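Local structure of conserved hypothetical exported protein (Bacteroides fragilis, 4JJA) at residues I43-E46 against N50-A53; F55-G60 against Y117-S122; A97-F102 against M127-E132; I109-L114 against M174-L179; G164-P169 against E186-S191. The protein probably acts as an exo-beta-N-acetylmuramidase that removes N-acetylmuramic acid residues from peptidoglycan fragments. All coordinates share one frame; numbering follows the deposited sequence. Where two conformers were deposited one is given.

Interaction 1 (I43-E46 against N50-A53); sequences ILLE and NVVA
V51 meets L44 and L45 of the preceding helix through hydrocarbon alone. The closest approach is between one methyl branch of V51 and the root of L44, with V51 CG2 lying 3.8 Å from L44 CB. The same methyl also touches a leucine branch, CG2 of V51 standing 4.0 Å from CD1 of L44. L45 comes in differently. Its bond to CB does not aim at the strand, but the far end swings over, so that L45 CD2 settles 4.0 Å from V51 CB. Both leucines meet the valine at about a right angle. With CG1 of the valine anti to the backbone N (chi1 -177°), CG2 is set beside that N and turned onto L44, while L45 rests against the CB.

The strand's backbone bonds lead away from the helix: N50 and V52 pair with I25 and A53 with I27, both of strand 24-28, and no hydrogen bond joins the helix to the strand. I27 also extends the apolar layer by touching both L44 and V51, while F17 and L20 of helix 13-20 pack on L44.

With beta-branched valine suiting the extended strand and flexible leucines suiting the helix, the union of helix 40-46 and strand 50-56 rests on shape and exclusion of water, without the directional demands of polar bonds.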
# COMPACT_ATOMS: atom_id res chain seq x y z
N ILE A 43 16.33 -11.47 -14.30
CA ILE A 43 16.44 -12.88 -14.02
C ILE A 43 15.72 -13.68 -15.12
O ILE A 43 16.24 -14.69 -15.64
CB ILE A 43 15.83 -13.21 -12.68
CG1 ILE A 43 16.72 -12.60 -11.58
CG2 ILE A 43 15.68 -14.70 -12.45
CD1 ILE A 43 16.02 -12.42 -10.26
N LEU A 44 14.54 -13.22 -15.52
CA LEU A 44 13.80 -13.92 -16.53
C LEU A 44 14.50 -13.86 -17.88
O LEU A 44 14.62 -14.87 -18.55
CB LEU A 44 12.38 -13.39 -16.65
CG LEU A 44 11.50 -13.61 -15.42
CD1 LEU A 44 10.10 -13.02 -15.68
CD2 LEU A 44 11.39 -15.08 -15.07
N LEU A 45 15.00 -12.70 -18.26
CA LEU A 45 15.73 -12.61 -19.54
C LEU A 45 17.00 -13.44 -19.54
O LEU A 45 17.33 -14.11 -20.55
CB LEU A 45 16.03 -11.15 -19.87
CG LEU A 45 14.84 -10.25 -20.24
CD1 LEU A 45 15.25 -8.77 -20.27
CD2 LEU A 45 14.17 -10.72 -21.52
N GLU A 46 17.70 -13.48 -18.43
CA GLU A 46 18.94 -14.29 -18.31
C GLU A 46 18.67 -15.80 -18.40
O GLU A 46 19.55 -16.57 -18.75
CB GLU A 46 19.74 -13.95 -17.03
CG GLU A 46 19.43 -14.71 -15.72
CD GLU A 46 20.37 -14.34 -14.51
OE1 GLU A 46 21.48 -13.81 -14.73
OE2 GLU A 46 19.99 -14.60 -13.35
N ASN A 50 10.88 -14.93 -22.57
CA ASN A 50 10.49 -13.86 -23.50
C ASN A 50 9.64 -12.80 -22.79
O ASN A 50 8.42 -12.85 -22.81
CB ASN A 50 9.71 -14.49 -24.65
CG ASN A 50 9.36 -13.50 -25.70
OD1 ASN A 50 9.99 -12.43 -25.81
ND2 ASN A 50 8.34 -13.86 -26.52
N VAL A 51 10.32 -11.84 -22.17
CA VAL A 51 9.63 -10.73 -21.54
C VAL A 51 9.43 -9.63 -22.58
O VAL A 51 10.41 -9.15 -23.17
CB VAL A 51 10.35 -10.20 -20.29
CG1 VAL A 51 9.54 -9.07 -19.62
CG2 VAL A 51 10.63 -11.34 -19.29
N VAL A 52 8.17 -9.27 -22.81
CA VAL A 52 7.81 -8.38 -23.91
C VAL A 52 7.36 -7.02 -23.44
O VAL A 52 7.29 -6.09 -24.26
CB VAL A 52 6.70 -9.02 -24.78
CG1 VAL A 52 7.20 -10.36 -25.37
CG2 VAL A 52 5.40 -9.17 -24.10
N ALA A 53 7.05 -6.86 -22.15
CA ALA A 53 6.59 -5.59 -21.65
C ALA A 53 6.64 -5.53 -20.13
O ALA A 53 6.51 -6.52 -19.47
CB ALA A 53 5.15 -5.32 -22.09

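Interaction 2 (F55-G60 against Y117-S122); sequences FSPEHG and YTYYIS
P57 and Y119 form the tight half of this contact: CG of the proline lies 3.5 Å from CE1 of the tyrosine ring. The approach is oblique, neither squarely over the ring nor at its rim, and P57 CB also comes within 3.9 Å of Y119 CD1. A rigid proline ring suits such a spot, since it offers a compact apolar surface just where the chain leaves strand 50-56. One face of the Y119 ring is backed by Y117, whose CE2 sits 3.5 Å above the ring plane of Y119. F28 packs against both P57 and S122, but between those two the touch is slack, with P57 CB 4.4 Å from S122 OG.

The looser, solvent-facing side belongs to E58. Its side chain, bent at chi2 (89°), brings the carboxylate to the edge of the tyrosine, with OE2 of E58 3.3 Å from OH of Y119, and the carboxylate and ring planes are turned 54° apart. The clear polar partner of this glutamate is N30, which bonds to OE1. The loop itself is folded by an ST turn in which E58 N donates to S56 OG over 2.9 Å. A glycerol, probably from crystallisation, lies near Y119 and accepts a hydrogen bond from T118 N. Loops at the carboxyl ends of parallel strands, facing the start of a helix, commonly form the pocket of Rossmann-like folds.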
# COMPACT_ATOMS: atom_id res chain seq x y z
N PHE A 55 4.82 -3.15 -17.02
CA PHE A 55 3.89 -2.15 -16.54
C PHE A 55 4.38 -1.67 -15.19
O PHE A 55 4.70 -2.48 -14.33
CB PHE A 55 2.53 -2.80 -16.36
CG PHE A 55 1.85 -3.23 -17.65
CD1 PHE A 55 1.16 -2.29 -18.40
CD2 PHE A 55 1.82 -4.56 -18.04
CE1 PHE A 55 0.54 -2.67 -19.58
CE2 PHE A 55 1.19 -4.94 -19.22
CZ PHE A 55 0.56 -4.00 -19.99
N SER A 56 4.44 -0.36 -15.01
CA SER A 56 4.90 0.17 -13.73
C SER A 56 3.88 1.15 -13.19
O SER A 56 3.28 1.88 -13.96
CB SER A 56 6.25 0.83 -13.87
OG SER A 56 6.61 1.43 -12.63
N PRO A 57 3.67 1.16 -11.86
CA PRO A 57 2.89 2.27 -11.29
C PRO A 57 3.71 3.60 -11.19
O PRO A 57 3.14 4.62 -10.82
CB PRO A 57 2.52 1.73 -9.92
CG PRO A 57 3.69 0.90 -9.50
CD PRO A 57 4.24 0.29 -10.81
N GLU A 58 5.04 3.57 -11.39
CA GLU A 58 5.87 4.78 -11.51
C GLU A 58 6.30 4.93 -12.98
O GLU A 58 5.46 4.69 -13.86
CB GLU A 58 7.05 4.73 -10.53
CG GLU A 58 6.62 5.10 -9.10
CD GLU A 58 6.17 3.91 -8.27
OE1 GLU A 58 6.86 2.83 -8.28
OE2 GLU A 58 5.12 4.08 -7.59
N HIS A 59 7.54 5.33 -13.28
CA HIS A 59 7.94 5.43 -14.71
C HIS A 59 8.22 4.04 -15.22
O HIS A 59 7.55 3.53 -16.15
CB HIS A 59 9.19 6.31 -14.92
CG HIS A 59 9.78 6.18 -16.29
N GLY A 60 9.24 3.46 -14.60
CA GLY A 60 9.73 2.18 -14.90
C GLY A 60 10.51 1.79 -13.67
O GLY A 60 10.80 2.61 -12.78
N TYR A 117 -2.77 3.10 -0.07
CA TYR A 117 -1.52 2.87 -0.81
C TYR A 117 -1.94 2.04 -2.01
O TYR A 117 -2.39 0.91 -1.84
CB TYR A 117 -0.53 2.16 0.07
CG TYR A 117 0.89 2.15 -0.50
CD1 TYR A 117 1.76 3.16 -0.18
CD2 TYR A 117 1.37 1.10 -1.27
CE1 TYR A 117 3.04 3.20 -0.63
CE2 TYR A 117 2.67 1.10 -1.75
CZ TYR A 117 3.50 2.16 -1.42
OH TYR A 117 4.80 2.12 -1.90
N THR A 118 -1.72 2.60 -3.21
CA THR A 118 -2.55 2.34 -4.41
C THR A 118 -2.15 1.28 -5.39
O THR A 118 -2.82 1.11 -6.40
CB THR A 118 -2.73 3.64 -5.28
OG1 THR A 118 -1.49 4.08 -5.83
CG2 THR A 118 -3.35 4.74 -4.43
N TYR A 119 -1.10 0.54 -5.10
CA TYR A 119 -0.68 -0.50 -6.06
C TYR A 119 -1.78 -1.54 -6.30
O TYR A 119 -1.93 -2.01 -7.42
CB TYR A 119 0.57 -1.25 -5.62
CG TYR A 119 1.83 -0.45 -5.52
CD1 TYR A 119 1.96 0.78 -6.17
CD2 TYR A 119 2.89 -0.93 -4.78
CE1 TYR A 119 3.16 1.52 -6.07
CE2 TYR A 119 4.07 -0.22 -4.69
CZ TYR A 119 4.17 1.01 -5.32
OH TYR A 119 5.36 1.75 -5.24
N TYR A 120 -2.59 -1.87 -5.30
CA TYR A 120 -3.63 -2.85 -5.53
C TYR A 120 -4.68 -2.33 -6.52
O TYR A 120 -5.38 -3.13 -7.16
CB TYR A 120 -4.30 -3.35 -4.22
CG TYR A 120 -5.23 -2.34 -3.58
CD1 TYR A 120 -6.56 -2.27 -3.91
CD2 TYR A 120 -4.75 -1.42 -2.70
CE1 TYR A 120 -7.42 -1.32 -3.37
CE2 TYR A 120 -5.56 -0.43 -2.15
CZ TYR A 120 -6.90 -0.37 -2.49
OH TYR A 120 -7.74 0.60 -1.98
N ILE A 121 -4.85 -1.00 -6.60
CA ILE A 121 -5.84 -0.44 -7.55
C ILE A 121 -5.32 -0.64 -8.96
O ILE A 121 -6.06 -1.08 -9.82
CB ILE A 121 -6.16 1.03 -7.26
CG1 ILE A 121 -6.76 1.16 -5.85
CG2 ILE A 121 -7.08 1.59 -8.34
CD1 ILE A 121 -7.19 2.57 -5.46
N SER A 122 -4.02 -0.47 -9.15
CA SER A 122 -3.42 -0.79 -10.45
C SER A 122 -3.59 -2.28 -10.75
O SER A 122 -3.84 -2.67 -11.87
CB SER A 122 -1.94 -0.39 -10.48
OG SER A 122 -1.79 1.00 -10.41

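Interaction 3 (A97-F102 against M127-E132); sequences ASMKKF and MDACAE
All three torsions of selenomethionine M99 lie near -60° (chi1 -62°, chi2 -59°, chi3 -58°), and this curl carries its selenium and terminal methyl against A129 and C130. The selenium comes to rest 3.9 Å from A129 CB. Beyond it the methyl settles on the helix backbone itself, with M99 CE 3.6 Å from A129 O and 3.8 Å from C130 N. The small alanine is what lets a bulky side chain come so close to the helical main chain. C130 flanks the methyl on another side, its SG standing 4.0 Å from M99 CE.

That sulfur has a second, looser neighbour in F102. The thiol lies near the plane of the phenyl ring and meets its edge, C130 SG being 4.3 Å from F102 CE2. A type I turn from M99 to F102 folds the chain back, and M99 O lies 3.9 Å above one face of the F102 ring, offset toward its rim. This carbonyl has its hydrogen bond from R135. F102 continues inward onto V52 and F55 of strand 50-56, and C130 reaches I137 of strand 136-140.

The one-turn helix 96-99 and the turn after it thus rest on helix 119-132, on one face of the parallel sheet, as in the helical layers of Rossmann-like folds.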
# COMPACT_ATOMS: atom_id res chain seq x y z
N ALA A 97 -3.72 -2.98 -27.93
CA ALA A 97 -2.48 -3.35 -28.59
C ALA A 97 -1.54 -4.03 -27.60
O ALA A 97 -0.96 -5.08 -27.91
CB ALA A 97 -1.79 -2.13 -29.26
N SER A 98 -1.43 -3.46 -26.39
CA SER A 98 -0.50 -3.99 -25.40
C SER A 98 -0.98 -5.34 -24.90
O SER A 98 -0.19 -6.24 -24.77
CB SER A 98 -0.33 -3.01 -24.22
OG SER A 98 0.32 -1.84 -24.65
N MSE A 99 -2.27 -5.49 -24.69
CA MSE A 99 -2.82 -6.75 -24.20
C MSE A 99 -2.58 -7.90 -25.16
O MSE A 99 -2.37 -9.03 -24.76
CB MSE A 99 -4.32 -6.62 -23.94
CG MSE A 99 -4.67 -5.59 -22.86
SE MSE A 99 -3.88 -5.93 -21.16
CE MSE A 99 -4.61 -7.71 -20.86
N LYS A 100 -2.59 -7.61 -26.45
CA LYS A 100 -2.34 -8.64 -27.46
C LYS A 100 -0.91 -9.15 -27.51
O LYS A 100 -0.67 -10.20 -28.10
CB LYS A 100 -2.79 -8.17 -28.84
CG LYS A 100 -4.28 -8.06 -28.91
CD LYS A 100 -4.74 -7.53 -30.23
CE LYS A 100 -6.20 -7.78 -30.45
NZ LYS A 100 -6.55 -7.39 -31.81
N LYS A 101 0.00 -8.43 -26.90
CA LYS A 101 1.42 -8.72 -27.02
C LYS A 101 1.88 -9.84 -26.09
O LYS A 101 2.98 -10.37 -26.29
CB LYS A 101 2.25 -7.48 -26.75
CG LYS A 101 1.97 -6.36 -27.75
CD LYS A 101 2.82 -5.12 -27.48
CE LYS A 101 2.41 -3.94 -28.40
NZ LYS A 101 2.80 -4.18 -29.80
N PHE A 102 1.10 -10.16 -25.07
CA PHE A 102 1.55 -11.15 -24.07
C PHE A 102 0.51 -12.19 -23.76
O PHE A 102 -0.68 -11.99 -23.98
CB PHE A 102 2.01 -10.46 -22.77
CG PHE A 102 0.94 -9.73 -21.99
CD1 PHE A 102 0.67 -8.41 -22.26
CD2 PHE A 102 0.21 -10.37 -20.99
CE1 PHE A 102 -0.30 -7.70 -21.55
CE2 PHE A 102 -0.75 -9.68 -20.25
CZ PHE A 102 -1.02 -8.34 -20.53
N MSE A 127 -6.18 -6.84 -13.58
CA MSE A 127 -7.02 -8.03 -13.51
C MSE A 127 -8.24 -7.89 -14.41
O MSE A 127 -8.65 -8.85 -15.06
CB MSE A 127 -7.48 -8.29 -12.07
CG MSE A 127 -6.37 -8.79 -11.17
SE MSE A 127 -6.96 -8.95 -9.33
CE MSE A 127 -8.15 -10.42 -9.58
N ASP A 128 -8.84 -6.70 -14.38
CA ASP A 128 -10.02 -6.46 -15.24
C ASP A 128 -9.67 -6.64 -16.74
O ASP A 128 -10.36 -7.33 -17.47
CB ASP A 128 -10.54 -5.08 -14.96
CG ASP A 128 -11.88 -4.80 -15.62
OD1 ASP A 128 -12.77 -5.66 -15.50
OD2 ASP A 128 -12.01 -3.66 -16.10
N ALA A 129 -8.53 -6.07 -17.12
CA ALA A 129 -8.06 -6.16 -18.50
C ALA A 129 -7.73 -7.59 -18.85
O ALA A 129 -8.08 -8.10 -19.91
CB ALA A 129 -6.90 -5.24 -18.72
N CYS A 130 -7.00 -8.28 -17.98
CA CYS A 130 -6.66 -9.66 -18.23
C CYS A 130 -7.89 -10.56 -18.32
O CYS A 130 -7.94 -11.46 -19.17
CB CYS A 130 -5.65 -10.15 -17.19
SG CYS A 130 -3.94 -9.52 -17.39
N ALA A 131 -8.90 -10.25 -17.52
CA ALA A 131 -10.14 -11.00 -17.55
C ALA A 131 -10.80 -10.81 -18.92
O ALA A 131 -11.21 -11.79 -19.55
CB ALA A 131 -11.12 -10.56 -16.44
N GLU A 132 -10.87 -9.55 -19.36
CA GLU A 132 -11.58 -9.21 -20.62
C GLU A 132 -10.86 -9.89 -21.80
O GLU A 132 -11.50 -10.34 -22.77
CB GLU A 132 -11.61 -7.68 -20.77
CG GLU A 132 -12.43 -7.13 -21.97
CD GLU A 132 -12.43 -5.61 -22.07
OE1 GLU A 132 -11.91 -4.90 -21.17
OE2 GLU A 132 -12.94 -5.11 -23.11

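Interaction 4 (I109-L114 against M174-L179); sequences IQDVGL and MTLGEL
D111 OD2 is held from two directions beside L176. A water donates to it over 2.7 Å, and G113 N donates weakly to the same D111 OD2 at 3.0 Å. The water's second proton goes to M174 O, 2.9 Å away, so a single molecule bridges the loop and the start of the helix; M174 O is also bound by N144. Glycine suits position 113, whose phi is positive (84°).

Next to this polar bridge lies a small apolar patch. The CB of D111 faces L176, 4.0 Å from its CG; with D111 CG anti to the backbone N (chi1 -178°) the carboxylate extends past CD2 of the leucine. A methyl pair is tighter than usual: I109 CG2 lies 3.5 Å from L176 CD1. Y120 and M123 of helix 119-132 also touch the same leucine.

T175 and E178 secure the helix start reciprocally. E178 N donates almost straight to T175 OG1 at 3.1 Å, while T175 N donates to E178 OE1 at 2.9 Å. D141 adds bonds to T175 OG1 and G177 N. Such an exchange is the classic capping box, here at the N-terminus of helix 176-185.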
# COMPACT_ATOMS: atom_id res chain seq x y z
N ILE A 109 5.64 -7.17 -6.70
CA ILE A 109 5.79 -5.81 -6.24
C ILE A 109 5.58 -5.79 -4.76
O ILE A 109 4.73 -6.54 -4.26
CB ILE A 109 4.83 -4.84 -6.99
CG1 ILE A 109 5.25 -3.37 -6.83
CG2 ILE A 109 3.34 -5.07 -6.64
CD1 ILE A 109 4.51 -2.45 -7.80
N GLN A 110 6.31 -4.93 -4.07
CA GLN A 110 6.23 -4.84 -2.59
C GLN A 110 5.25 -3.75 -2.17
O GLN A 110 5.48 -2.56 -2.40
CB GLN A 110 7.62 -4.58 -1.98
CG GLN A 110 7.60 -4.54 -0.47
CD GLN A 110 7.17 -5.88 0.13
OE1 GLN A 110 7.86 -6.88 -0.03
NE2 GLN A 110 6.02 -5.90 0.80
N ASP A 111 4.19 -4.18 -1.46
CA ASP A 111 3.12 -3.36 -0.94
C ASP A 111 3.35 -3.05 0.55
O ASP A 111 4.18 -3.69 1.20
CB ASP A 111 1.79 -4.18 -1.10
CG ASP A 111 0.60 -3.44 -0.66
OD1 ASP A 111 0.47 -2.26 -1.03
OD2 ASP A 111 -0.21 -4.03 0.12
N VAL A 112 2.54 -2.15 1.14
CA VAL A 112 2.62 -1.86 2.58
C VAL A 112 1.35 -2.13 3.37
O VAL A 112 1.32 -1.92 4.56
CB VAL A 112 3.14 -0.43 2.84
CG1 VAL A 112 4.53 -0.23 2.19
CG2 VAL A 112 2.19 0.59 2.33
N GLY A 113 0.30 -2.58 2.70
CA GLY A 113 -0.92 -3.04 3.39
C GLY A 113 -1.96 -2.05 3.80
O GLY A 113 -2.67 -2.26 4.76
N LEU A 114 -2.06 -0.93 3.07
CA LEU A 114 -3.01 0.11 3.38
C LEU A 114 -3.95 0.34 2.22
O LEU A 114 -3.57 0.35 1.05
CB LEU A 114 -2.29 1.44 3.67
CG LEU A 114 -1.85 1.64 5.10
CD1 LEU A 114 -3.05 1.68 6.05
CD2 LEU A 114 -0.76 0.63 5.49
N MSE A 174 -3.83 -8.24 4.23
CA MSE A 174 -3.71 -9.27 3.22
C MSE A 174 -2.52 -9.02 2.31
O MSE A 174 -2.11 -7.90 2.08
CB MSE A 174 -4.96 -9.32 2.34
CG MSE A 174 -6.21 -9.56 3.18
SE MSE A 174 -7.90 -9.52 2.21
CE MSE A 174 -7.76 -11.21 1.50
N THR A 175 -1.93 -10.10 1.82
CA THR A 175 -0.97 -9.96 0.74
C THR A 175 -1.67 -9.62 -0.58
O THR A 175 -2.88 -9.80 -0.69
CB THR A 175 -0.12 -11.21 0.55
OG1 THR A 175 -0.92 -12.26 -0.02
CG2 THR A 175 0.60 -11.61 1.81
N LEU A 176 -0.92 -9.15 -1.58
CA LEU A 176 -1.55 -8.86 -2.86
C LEU A 176 -2.12 -10.13 -3.47
O LEU A 176 -3.17 -10.07 -4.13
CB LEU A 176 -0.62 -8.16 -3.81
CG LEU A 176 -0.15 -6.75 -3.48
CD1 LEU A 176 0.89 -6.28 -4.53
CD2 LEU A 176 -1.33 -5.82 -3.42
N GLY A 177 -1.51 -11.30 -3.26
CA GLY A 177 -2.06 -12.54 -3.75
C GLY A 177 -3.38 -12.87 -3.11
O GLY A 177 -4.33 -13.27 -3.77
N GLU A 178 -3.45 -12.75 -1.79
CA GLU A 178 -4.72 -12.98 -1.09
C GLU A 178 -5.79 -12.04 -1.57
O GLU A 178 -6.93 -12.44 -1.79
CB GLU A 178 -4.48 -12.84 0.41
CG GLU A 178 -3.54 -13.91 1.04
CD GLU A 178 -3.24 -13.69 2.50
OE1 GLU A 178 -3.05 -12.51 2.89
OE2 GLU A 178 -3.21 -14.69 3.28
N LEU A 179 -5.45 -10.75 -1.67
CA LEU A 179 -6.39 -9.76 -2.09
C LEU A 179 -6.89 -10.04 -3.50
O LEU A 179 -8.07 -9.87 -3.77
CB LEU A 179 -5.77 -8.36 -1.99
CG LEU A 179 -6.68 -7.19 -2.24
CD1 LEU A 179 -7.91 -7.22 -1.30
CD2 LEU A 179 -5.91 -5.88 -2.03
O HOH W 1 0.22 -6.61 0.91

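Interaction 5 (G164-P169 against E186-S191); sequences GGLPIP and ERWLPS
An apolar clasp on W188, with one CH-pi interaction at its centre, joins L166, P167 and I168 to the loop that follows helix 176-185. One segment runs before that helix and the other directly follows it, so the contact joins the loop that leads into the helix to the one that leaves it. P167 supplies the CH-pi element: its CD sits over the indole face, 4.0 Å from the centroid of the W188 six-membered ring and only 19° from the ring normal. The CH bonds next to a proline nitrogen are slightly polarised, which favours such a place. P167 CG adds a touch at 3.6 Å from W188 CZ2.

The flanking residues arrive obliquely. L166 CD2 lies 3.7 Å from W188 CE3, and I168 CG2 comes equally close, 3.7 Å, to W188 CH2. In I168 it is CG1 that takes the place between N and the carbonyl carbon (chi1 65°), which leaves CG2 beside the backbone N and directed at the indole.

Two backbone motifs shape these pieces. P167 is the centre of an inverse gamma turn, closed by a weak bond from I168 N to L166 O of 2.9 Å. On the other side, the helix closes with a Schellman motif at R187, of positive phi, and the next residue, W188, points its CB toward the loop.

Over the opposite indole face, offset toward its rim, E186 CB stands 3.5 Å above the plane of the W188 ring. M182, V183 and Q361 also touch the tryptophan, and W188 O is hydrogen-bonded to a glycerol, probably from crystallisation.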
# COMPACT_ATOMS: atom_id res chain seq x y z
N GLY A 164 -8.88 4.77 -2.53
CA GLY A 164 -9.68 3.72 -1.90
C GLY A 164 -10.56 3.00 -2.91
O GLY A 164 -11.61 3.52 -3.33
N GLY A 165 -10.14 1.82 -3.33
CA GLY A 165 -10.72 1.16 -4.48
C GLY A 165 -11.61 -0.02 -4.23
O GLY A 165 -12.25 -0.51 -5.16
N LEU A 166 -11.67 -0.51 -2.99
CA LEU A 166 -12.38 -1.74 -2.65
C LEU A 166 -13.05 -1.57 -1.28
O LEU A 166 -12.53 -0.79 -0.45
CB LEU A 166 -11.41 -2.90 -2.60
CG LEU A 166 -10.74 -3.31 -3.90
CD1 LEU A 166 -9.66 -4.36 -3.65
CD2 LEU A 166 -11.80 -3.82 -4.95
N PRO A 167 -14.09 -2.37 -0.98
CA PRO A 167 -14.76 -2.29 0.32
C PRO A 167 -14.00 -3.12 1.35
O PRO A 167 -14.42 -4.20 1.78
CB PRO A 167 -16.17 -2.82 0.02
CG PRO A 167 -15.94 -3.77 -1.10
CD PRO A 167 -14.82 -3.23 -1.94
N ILE A 168 -12.88 -2.55 1.77
CA ILE A 168 -11.95 -3.19 2.68
C ILE A 168 -11.63 -2.20 3.79
O ILE A 168 -11.87 -1.00 3.66
CB ILE A 168 -10.68 -3.71 1.95
CG1 ILE A 168 -9.85 -2.53 1.36
CG2 ILE A 168 -11.03 -4.73 0.90
CD1 ILE A 168 -8.60 -2.97 0.61
N PRO A 169 -11.08 -2.66 4.92
CA PRO A 169 -10.68 -1.78 6.00
C PRO A 169 -9.44 -0.96 5.62
O PRO A 169 -8.86 -1.16 4.55
CB PRO A 169 -10.38 -2.74 7.19
CG PRO A 169 -11.08 -4.04 6.82
CD PRO A 169 -10.89 -4.07 5.29
N GLU A 186 -15.28 -12.27 -4.53
CA GLU A 186 -16.30 -11.33 -4.13
C GLU A 186 -16.86 -10.50 -5.28
O GLU A 186 -17.72 -9.66 -5.05
CB GLU A 186 -15.75 -10.40 -3.01
CG GLU A 186 -15.33 -11.12 -1.78
CD GLU A 186 -16.44 -11.89 -1.07
OE1 GLU A 186 -17.42 -11.27 -0.64
OE2 GLU A 186 -16.33 -13.13 -0.94
N ARG A 187 -16.38 -10.75 -6.49
CA ARG A 187 -16.82 -10.07 -7.71
C ARG A 187 -16.63 -8.57 -7.63
O ARG A 187 -17.56 -7.77 -7.89
CB ARG A 187 -18.24 -10.46 -8.17
CG ARG A 187 -18.33 -11.88 -8.54
CD ARG A 187 -17.45 -12.17 -9.79
NE ARG A 187 -17.85 -13.46 -10.35
CZ ARG A 187 -17.44 -14.63 -9.90
NH1 ARG A 187 -16.58 -14.71 -8.86
NH2 ARG A 187 -17.89 -15.74 -10.49
N TRP A 188 -15.41 -8.18 -7.30
CA TRP A 188 -15.06 -6.77 -7.22
C TRP A 188 -14.47 -6.19 -8.51
O TRP A 188 -14.22 -4.99 -8.57
CB TRP A 188 -14.10 -6.58 -6.04
CG TRP A 188 -14.70 -6.74 -4.70
CD1 TRP A 188 -16.01 -6.74 -4.37
CD2 TRP A 188 -14.00 -6.90 -3.47
NE1 TRP A 188 -16.18 -6.92 -3.03
CE2 TRP A 188 -14.94 -6.99 -2.45
CE3 TRP A 188 -12.66 -6.97 -3.13
CZ2 TRP A 188 -14.56 -7.13 -1.12
CZ3 TRP A 188 -12.29 -7.11 -1.85
CH2 TRP A 188 -13.23 -7.18 -0.84
N LEU A 189 -14.26 -7.00 -9.54
CA LEU A 189 -13.92 -6.44 -10.84
C LEU A 189 -15.15 -5.83 -11.54
O LEU A 189 -16.24 -6.31 -11.36
CB LEU A 189 -13.30 -7.51 -11.77
CG LEU A 189 -11.98 -8.15 -11.33
CD1 LEU A 189 -11.51 -9.15 -12.36
CD2 LEU A 189 -10.93 -7.08 -11.06
N PRO A 190 -14.94 -4.82 -12.41
CA PRO A 190 -16.04 -4.37 -13.34
C PRO A 190 -16.70 -5.45 -14.19
O PRO A 190 -16.04 -6.38 -14.66
CB PRO A 190 -15.31 -3.42 -14.27
CG PRO A 190 -14.22 -2.87 -13.47
CD PRO A 190 -13.73 -4.02 -12.57
N SER A 191 -18.00 -5.30 -14.44
CA SER A 191 -18.76 -6.27 -15.26
C SER A 191 -18.63 -7.67 -14.66
O SER A 191 -18.90 -8.67 -15.33
CB SER A 191 -18.29 -6.28 -16.73
OG SER A 191 -18.61 -5.06 -17.40

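All five contacts belong to what is probably one Rossmann-like domain, built on the six-stranded parallel sheet. Interaction 1 and interaction 3 occupy opposite faces of strand 50-56: V51 faces helix 40-46, while V52 CG2 packs 3.9 Å from F102 CB. Further along the same strand, F55 CE2 meets F102 CE1 at 3.9 Å, joining interaction 2 to interaction 3. Interactions 2 and 4, centred about 12 Å apart, share a tyrosine-rich interface in which Y117 touches D111 and V112. Y120 then reaches interaction 5, its OH probably hydrogen-bonded to G165 N. Glycerols lie near Y119 and W188 and may mark pockets, but no catalytic residue is identified. Interactions 1 and 5 are the farthest apart, about 31 Å between centres.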